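Long-range contacts in LPS-assembly lipoprotein LptE (Acinetobacter baumannii, PDB 5TSE), which probably works with LptD to assemble lipopolysaccharide at the surface of the outer membrane, and probably binds lipopolysaccharide itself: residues A[71-76]-A[95-100]; A[17-22]-A[48-53]. All blocks are in the same frame, centred on the assembly; numbering follows the deposited sequence.

Contact 1 (A[71-76]-A[95-100])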
ATOM      1  N   LEU A  71      11.548  -6.416 -12.653  1.00 50.99           N
ATOM      2  CA  LEU A  71      10.772  -6.523 -11.424  1.00 49.93           C
ATOM      3  C   LEU A  71      10.120  -5.187 -11.046  1.00 50.96           C
ATOM      4  O   LEU A  71      10.798  -4.171 -10.867  1.00 53.78           O
ATOM      5  CB  LEU A  71      11.641  -7.085 -10.297  1.00 50.65           C
ATOM      6  CG  LEU A  71      10.991  -7.294  -8.915  1.00 51.04           C
ATOM      7  CD1 LEU A  71      11.715  -8.337  -8.094  1.00 52.56           C
ATOM      8  CD2 LEU A  71      10.844  -5.995  -8.127  1.00 51.07           C
ATOM      9  N   LEU A  72       8.793  -5.217 -10.926  1.00 49.08           N
ATOM     10  CA  LEU A  72       7.991  -4.045 -10.615  1.00 50.61           C
ATOM     11  C   LEU A  72       7.635  -4.088  -9.137  1.00 48.85           C
ATOM     12  O   LEU A  72       6.899  -4.965  -8.698  1.00 52.25           O
ATOM     13  CB  LEU A  72       6.746  -4.045 -11.493  1.00 52.01           C
ATOM     14  CG  LEU A  72       7.061  -4.133 -13.007  1.00 56.33           C
ATOM     15  CD1 LEU A  72       5.816  -4.422 -13.816  1.00 59.49           C
ATOM     16  CD2 LEU A  72       7.738  -2.875 -13.525  1.00 56.46           C
ATOM     17  N   ARG A  73       8.182  -3.159  -8.366  1.00 50.18           N
ATOM     18  CA  ARG A  73       7.924  -3.133  -6.943  1.00 52.50           C
ATOM     19  C   ARG A  73       7.246  -1.861  -6.499  1.00 50.08           C
ATOM     20  O   ARG A  73       7.427  -0.816  -7.107  1.00 45.93           O
ATOM     21  CB  ARG A  73       9.248  -3.243  -6.178  1.00 56.86           C
ATOM     22  CG  ARG A  73       9.120  -3.201  -4.654  1.00 61.16           C
ATOM     23  CD  ARG A  73      10.448  -3.410  -3.918  1.00 65.09           C
ATOM     24  NE  ARG A  73      11.124  -4.605  -4.395  1.00 70.58           N
ATOM     25  CZ  ARG A  73      10.762  -5.857  -4.115  1.00 74.54           C
ATOM     26  NH1 ARG A  73       9.692  -6.128  -3.360  1.00 73.64           N
ATOM     27  NH2 ARG A  73      11.469  -6.860  -4.621  1.00 77.76           N
ATOM     28  N   LEU A  74       6.482  -1.979  -5.414  1.00 48.54           N
ATOM     29  CA  LEU A  74       5.872  -0.834  -4.759  1.00 46.39           C
ATOM     30  C   LEU A  74       6.114  -1.026  -3.271  1.00 44.96           C
ATOM     31  O   LEU A  74       5.830  -2.076  -2.713  1.00 42.91           O
ATOM     32  CB  LEU A  74       4.383  -0.692  -5.075  1.00 46.72           C
ATOM     33  CG  LEU A  74       3.687   0.548  -4.488  1.00 46.35           C
ATOM     34  CD1 LEU A  74       4.496   1.824  -4.686  1.00 46.05           C
ATOM     35  CD2 LEU A  74       2.295   0.705  -5.091  1.00 45.82           C
ATOM     36  N   THR A  75       6.673  -0.007  -2.639  1.00 45.79           N
ATOM     37  CA  THR A  75       6.991  -0.059  -1.224  1.00 47.78           C
ATOM     38  C   THR A  75       6.287   1.086  -0.512  1.00 48.47           C
ATOM     39  O   THR A  75       6.297   2.210  -1.000  1.00 51.28           O
ATOM     40  CB  THR A  75       8.508   0.054  -1.053  1.00 48.44           C
ATOM     41  OG1 THR A  75       9.126  -1.028  -1.777  1.00 49.93           O
ATOM     42  CG2 THR A  75       8.907   0.023   0.412  1.00 49.88           C
ATOM     43  N   VAL A  76       5.665   0.803   0.626  1.00 51.89           N
ATOM     44  CA  VAL A  76       4.957   1.851   1.388  1.00 55.18           C
ATOM     45  C   VAL A  76       5.226   1.782   2.892  1.00 55.99           C
ATOM     46  O   VAL A  76       5.171   0.712   3.493  1.00 59.43           O
ATOM     47  CB  VAL A  76       3.418   1.806   1.151  1.00 53.24           C
ATOM     48  CG1 VAL A  76       2.679   2.717   2.123  1.00 55.94           C
ATOM     49  CG2 VAL A  76       3.077   2.205  -0.266  1.00 51.74           C
ATOM     50  N   THR A  95       5.736  -4.129   1.105  1.00 54.26           N
ATOM     51  CA  THR A  95       6.127  -4.131  -0.278  1.00 53.66           C
ATOM     52  C   THR A  95       5.431  -5.231  -1.055  1.00 52.85           C
ATOM     53  O   THR A  95       5.117  -6.285  -0.512  1.00 54.84           O
ATOM     54  CB  THR A  95       7.659  -4.299  -0.402  1.00 56.99           C
ATOM     55  OG1 THR A  95       8.069  -4.056  -1.748  1.00 54.52           O
ATOM     56  CG2 THR A  95       8.116  -5.701   0.020  1.00 61.11           C
ATOM     57  N   ALA A  96       5.169  -4.965  -2.323  1.00 50.09           N
ATOM     58  CA  ALA A  96       4.551  -5.957  -3.201  1.00 52.81           C
ATOM     59  C   ALA A  96       5.359  -5.936  -4.470  1.00 51.78           C
ATOM     60  O   ALA A  96       5.922  -4.903  -4.822  1.00 53.28           O
ATOM     61  CB  ALA A  96       3.101  -5.614  -3.481  1.00 53.06           C
ATOM     62  N   ALA A  97       5.411  -7.065  -5.167  1.00 52.90           N
ATOM     63  CA  ALA A  97       6.195  -7.144  -6.373  1.00 49.40           C
ATOM     64  C   ALA A  97       5.807  -8.279  -7.294  1.00 50.45           C
ATOM     65  O   ALA A  97       5.374  -9.329  -6.846  1.00 54.11           O
ATOM     66  CB  ALA A  97       7.657  -7.309  -5.986  1.00 51.61           C
ATOM     67  N   ARG A  98       5.989  -8.048  -8.587  1.00 48.32           N
ATOM     68  CA  ARG A  98       5.781  -9.058  -9.608  1.00 50.22           C
ATOM     69  C   ARG A  98       6.885  -8.850 -10.630  1.00 51.85           C
ATOM     70  O   ARG A  98       7.329  -7.714 -10.839  1.00 54.38           O
ATOM     71  CB  ARG A  98       4.425  -8.902 -10.296  1.00 50.39           C
ATOM     72  CG  ARG A  98       3.209  -9.134  -9.429  1.00 49.26           C
ATOM     73  CD  ARG A  98       3.149 -10.549  -8.883  1.00 50.27           C
ATOM     74  NE  ARG A  98       1.867 -10.789  -8.216  1.00 51.51           N
ATOM     75  CZ  ARG A  98       1.557 -10.423  -6.974  1.00 53.19           C
ATOM     76  NH1 ARG A  98       2.416  -9.750  -6.208  1.00 54.16           N
ATOM     77  NH2 ARG A  98       0.350 -10.710  -6.493  1.00 55.62           N
ATOM     78  N   SER A  99       7.353  -9.931 -11.244  1.00 54.44           N
ATOM     79  CA  SER A  99       8.382  -9.832 -12.282  1.00 56.45           C
ATOM     80  C   SER A  99       8.154 -10.815 -13.403  1.00 57.29           C
ATOM     81  O   SER A  99       7.566 -11.863 -13.199  1.00 58.58           O
ATOM     82  CB  SER A  99       9.777 -10.071 -11.701  1.00 59.83           C
ATOM     83  OG  SER A  99       9.879 -11.349 -11.117  1.00 58.13           O
ATOM     84  N   TYR A 100       8.651 -10.469 -14.587  1.00 57.77           N
ATOM     85  CA  TYR A 100       8.555 -11.327 -15.760  1.00 56.43           C
ATOM     86  C   TYR A 100       9.947 -11.441 -16.412  1.00 59.19           C
ATOM     87  O   TYR A 100      10.854 -10.642 -16.127  1.00 57.11           O
ATOM     88  CB  TYR A 100       7.524 -10.774 -16.755  1.00 53.86           C
ATOM     89  CG  TYR A 100       7.883  -9.443 -17.390  1.00 53.52           C
ATOM     90  CD1 TYR A 100       7.655  -8.253 -16.733  1.00 52.08           C
ATOM     91  CD2 TYR A 100       8.430  -9.384 -18.666  1.00 58.80           C
ATOM     92  CE1 TYR A 100       7.969  -7.041 -17.317  1.00 54.19           C
ATOM     93  CE2 TYR A 100       8.756  -8.169 -19.257  1.00 59.51           C
ATOM     94  CZ  TYR A 100       8.515  -7.002 -18.576  1.00 56.94           C
ATOM     95  OH  TYR A 100       8.842  -5.791 -19.153  1.00 61.15           O
TER

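Contact 2 (A[17-22]-A[48-53])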
ATOM      1  N   SER A  17      -9.234   8.490   8.004  1.00 65.70           N
ATOM      2  CA  SER A  17      -9.044   9.486   6.981  1.00 62.55           C
ATOM      3  C   SER A  17      -7.702   9.082   6.369  1.00 59.98           C
ATOM      4  O   SER A  17      -6.876   8.460   7.058  1.00 57.53           O
ATOM      5  CB  SER A  17      -8.963  10.859   7.603  1.00 64.22           C
ATOM      6  OG  SER A  17      -9.029  11.841   6.605  1.00 67.69           O
ATOM      7  N   LEU A  18      -7.486   9.410   5.100  1.00 57.70           N
ATOM      8  CA  LEU A  18      -6.245   9.028   4.421  1.00 55.96           C
ATOM      9  C   LEU A  18      -5.397  10.231   4.051  1.00 56.06           C
ATOM     10  O   LEU A  18      -5.889  11.181   3.431  1.00 55.31           O
ATOM     11  CB  LEU A  18      -6.548   8.278   3.118  1.00 56.89           C
ATOM     12  CG  LEU A  18      -7.518   7.098   3.148  1.00 59.05           C
ATOM     13  CD1 LEU A  18      -7.721   6.577   1.738  1.00 60.66           C
ATOM     14  CD2 LEU A  18      -7.019   6.002   4.060  1.00 62.00           C
ATOM     15  N   GLU A  19      -4.129  10.190   4.448  1.00 51.77           N
ATOM     16  CA  GLU A  19      -3.194  11.207   4.085  1.00 51.72           C
ATOM     17  C   GLU A  19      -2.171  10.455   3.248  1.00 51.56           C
ATOM     18  O   GLU A  19      -1.453   9.596   3.759  1.00 52.32           O
ATOM     19  CB  GLU A  19      -2.522  11.849   5.285  1.00 52.06           C
ATOM     20  CG  GLU A  19      -1.605  12.983   4.831  1.00 53.88           C
ATOM     21  CD  GLU A  19      -0.758  13.556   5.931  1.00 53.32           C
ATOM     22  OE1 GLU A  19      -1.009  13.236   7.101  1.00 53.43           O
ATOM     23  OE2 GLU A  19       0.161  14.333   5.609  1.00 57.48           O
ATOM     24  N   LEU A  20      -2.111  10.792   1.968  1.00 51.71           N
ATOM     25  CA  LEU A  20      -1.239  10.141   1.023  1.00 50.28           C
ATOM     26  C   LEU A  20      -0.456  11.170   0.260  1.00 47.70           C
ATOM     27  O   LEU A  20      -0.938  12.278   0.083  1.00 51.87           O
ATOM     28  CB  LEU A  20      -2.090   9.400   0.002  1.00 55.27           C
ATOM     29  CG  LEU A  20      -3.078   8.366   0.552  1.00 61.36           C
ATOM     30  CD1 LEU A  20      -3.985   7.817  -0.539  1.00 62.50           C
ATOM     31  CD2 LEU A  20      -2.321   7.248   1.231  1.00 62.12           C
ATOM     32  N   PRO A  21       0.758  10.815  -0.197  1.00 44.35           N
ATOM     33  CA  PRO A  21       1.491  11.766  -1.023  1.00 46.92           C
ATOM     34  C   PRO A  21       0.752  11.962  -2.342  1.00 49.75           C
ATOM     35  O   PRO A  21      -0.181  11.222  -2.656  1.00 48.58           O
ATOM     36  CB  PRO A  21       2.856  11.079  -1.286  1.00 44.66           C
ATOM     37  CG  PRO A  21       2.898   9.868  -0.412  1.00 43.94           C
ATOM     38  CD  PRO A  21       1.506   9.565   0.050  1.00 41.71           C
ATOM     39  N   ALA A  22       1.190  12.941  -3.112  1.00 55.23           N
ATOM     40  CA  ALA A  22       0.590  13.233  -4.400  1.00 58.48           C
ATOM     41  C   ALA A  22       0.863  12.104  -5.377  1.00 58.11           C
ATOM     42  O   ALA A  22       1.800  11.312  -5.203  1.00 56.04           O
ATOM     43  CB  ALA A  22       1.129  14.557  -4.952  1.00 59.72           C
ATOM     44  N   ALA A  48     -12.031  10.306  14.546  1.00 85.93           N
ATOM     45  CA  ALA A  48     -11.449   9.401  13.538  1.00 81.09           C
ATOM     46  C   ALA A  48      -9.941   9.497  13.526  1.00 77.40           C
ATOM     47  O   ALA A  48      -9.392  10.534  13.837  1.00 79.76           O
ATOM     48  CB  ALA A  48     -11.989   9.735  12.158  1.00 77.59           C
ATOM     49  N   TYR A  49      -9.272   8.405  13.174  1.00 75.68           N
ATOM     50  CA  TYR A  49      -7.819   8.409  13.093  1.00 74.23           C
ATOM     51  C   TYR A  49      -7.371   8.779  11.670  1.00 68.13           C
ATOM     52  O   TYR A  49      -8.195   9.076  10.799  1.00 65.29           O
ATOM     53  CB  TYR A  49      -7.235   7.073  13.593  1.00 78.19           C
ATOM     54  CG  TYR A  49      -7.422   6.893  15.089  1.00 87.29           C
ATOM     55  CD1 TYR A  49      -6.531   7.477  15.993  1.00 91.45           C
ATOM     56  CD2 TYR A  49      -8.496   6.161  15.606  1.00 91.69           C
ATOM     57  CE1 TYR A  49      -6.696   7.335  17.362  1.00 96.95           C
ATOM     58  CE2 TYR A  49      -8.665   6.008  16.976  1.00 96.38           C
ATOM     59  CZ  TYR A  49      -7.762   6.597  17.850  1.00 99.24           C
ATOM     60  OH  TYR A  49      -7.919   6.462  19.209  1.00104.17           O
ATOM     61  N   VAL A  50      -6.061   8.806  11.459  1.00 62.67           N
ATOM     62  CA  VAL A  50      -5.508   9.158  10.184  1.00 59.36           C
ATOM     63  C   VAL A  50      -4.465   8.145   9.775  1.00 59.97           C
ATOM     64  O   VAL A  50      -3.505   7.900  10.495  1.00 60.51           O
ATOM     65  CB  VAL A  50      -4.844  10.554  10.226  1.00 61.33           C
ATOM     66  CG1 VAL A  50      -4.181  10.876   8.888  1.00 57.51           C
ATOM     67  CG2 VAL A  50      -5.865  11.633  10.611  1.00 63.41           C
ATOM     68  N   LEU A  51      -4.675   7.566   8.601  1.00 61.02           N
ATOM     69  CA  LEU A  51      -3.764   6.615   8.015  1.00 58.20           C
ATOM     70  C   LEU A  51      -2.811   7.417   7.157  1.00 56.67           C
ATOM     71  O   LEU A  51      -3.154   7.782   6.029  1.00 54.61           O
ATOM     72  CB  LEU A  51      -4.549   5.612   7.171  1.00 59.87           C
ATOM     73  CG  LEU A  51      -3.763   4.634   6.301  1.00 62.40           C
ATOM     74  CD1 LEU A  51      -2.609   4.010   7.058  1.00 65.39           C
ATOM     75  CD2 LEU A  51      -4.711   3.574   5.757  1.00 64.54           C
ATOM     76  N   ARG A  52      -1.633   7.726   7.710  1.00 56.48           N
ATOM     77  CA  ARG A  52      -0.623   8.499   7.002  1.00 57.75           C
ATOM     78  C   ARG A  52       0.363   7.593   6.293  1.00 60.19           C
ATOM     79  O   ARG A  52       1.000   6.745   6.927  1.00 61.80           O
ATOM     80  CB  ARG A  52       0.143   9.446   7.947  1.00 62.06           C
ATOM     81  CG  ARG A  52       1.113  10.372   7.210  1.00 65.04           C
ATOM     82  CD  ARG A  52       1.461  11.643   7.985  1.00 70.89           C
ATOM     83  NE  ARG A  52       2.594  11.585   8.918  1.00 76.43           N
ATOM     84  CZ  ARG A  52       3.786  12.176   8.735  1.00 81.51           C
ATOM     85  NH1 ARG A  52       4.728  12.054   9.668  1.00 85.17           N
ATOM     86  NH2 ARG A  52       4.058  12.905   7.649  1.00 79.70           N
ATOM     87  N   VAL A  53       0.450   7.758   4.972  1.00 58.40           N
ATOM     88  CA  VAL A  53       1.411   7.053   4.152  1.00 56.62           C
ATOM     89  C   VAL A  53       2.530   8.041   4.062  1.00 55.80           C
ATOM     90  O   VAL A  53       2.381   9.059   3.411  1.00 61.09           O
ATOM     91  CB  VAL A  53       0.882   6.710   2.739  1.00 52.98           C
ATOM     92  CG1 VAL A  53       2.024   6.303   1.814  1.00 52.38           C
ATOM     93  CG2 VAL A  53      -0.152   5.611   2.830  1.00 51.11           C
TER

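Contact 1 (A[71-76]-A[95-100])
Strand 71-76 and strand 95-100 run antiparallel, their axes 4.7 Å apart at closest, and the pairs Leu72–Arg98 and Leu74–Ala96 each exchange two backbone hydrogen bonds, the shortest being Leu72 N to Arg98 O at 2.9 Å. Arg73 faces Ala97 between them, and Leu71–Ser99 and Thr75–Thr95 flank them, all non-hydrogen-bonded pairs. On that face the Arg73 chain leaves with CG anti to the backbone N (chi1 179°) and bends at chi3 (-51°), which brings the guanidinium back over the partner strand. Arg73 NH1 donates to Thr95 OG1 at 3.1 Å in a nearly straight bond, the hydroxyl lying at the edge of the guanidinium and in its plane, while Ala97 CB sits over one face, 3.5 Å from Arg73 NH1. The small methyl of Ala97 suits this place, since a flat cation lies across it, and Leu71 CD2 reaches Ala97 CB at 4.1 Å. Thr95 OG1 in turn donates to Leu74 O at 3.1 Å, coming from above the carbonyl plane, so this carbonyl accepts both a main-chain and a side-chain proton. The other face carries Leu72, Leu74, Ala96 and Arg98; Leu74 packs on Val121 and Leu125 of helix 110-134, and Arg98 forms a salt bridge with Asp124 there while its NH1 also donates to Ala97 O. The relay from Arg73 through the Thr95 hydroxyl to Leu74 O adds side-chain bonding to the hairpin backbone, and the guanidinium probably polarises that hydroxyl, strengthening it as a donor.

Contact 2 (A[17-22]-A[48-53])
Ser17 O accepts from Leu51 N at 2.8 Å. Glu19 then continues the parallel pairing in both directions: Glu19 N donates to Leu51 O at 3.0 Å, and Glu19 O receives Val53 N at 2.9 Å. Leu18 and Leu51 lie side by side on one face, Leu18 CD2 against Leu51 CD2 at 3.8 Å, branched apolar chains suited to the layer beneath helix 25-37, where Leu18 meets Leu35. On the other face Glu19, with CG anti to the backbone N (chi1 -176°) and an extended chain, runs alongside Arg52. Glu19 OE1 comes 3.1 Å from Arg52 CD, yet stays 4.4 Å from Arg52 NE, beyond a salt bridge; Arg52 NE is paired instead with Glu81 of strand 68-81. The carboxylate thus packs against the methylenes of Arg52 and probably adds a modest attraction between opposite charges. Beyond the strand, Pro21 CD meets Val53 CG1 at 3.7 Å, the two side chains crossing at about a right angle; with no N-H to donate, proline suits a place where the pairing has ended. Strand 15-19, helix 25-37 and parallel strand 41-42 form a beta-alpha-beta unit; the chain then returns to lay 49-64 parallel on the other side of 15-19, an inner strand of the mixed sheet.

Both contacts belong to one mixed sheet, at places about 22 Å apart between centres and on opposite sides of the chain's centre. Contact 1 joins the hairpin strands 68-81 and 92-101 and is partly buried, whereas contact 2 pairs strands 15-19 and 49-64 and is a surface contact. Strands 49-64 and 68-81 are neighbours, and the contacts meet where Val76 CG1 packs on Val53 CG1 at 3.7 Å. Each has a face covered by a helix, leucine on leucine where Leu18 and Leu51 meet under 25-37, but with Arg98 among the apolar residues under 110-134. Their other faces differ: in contact 1 a side-chain bond crosses between the strands, while in contact 2 opposite charges merely lie near each other.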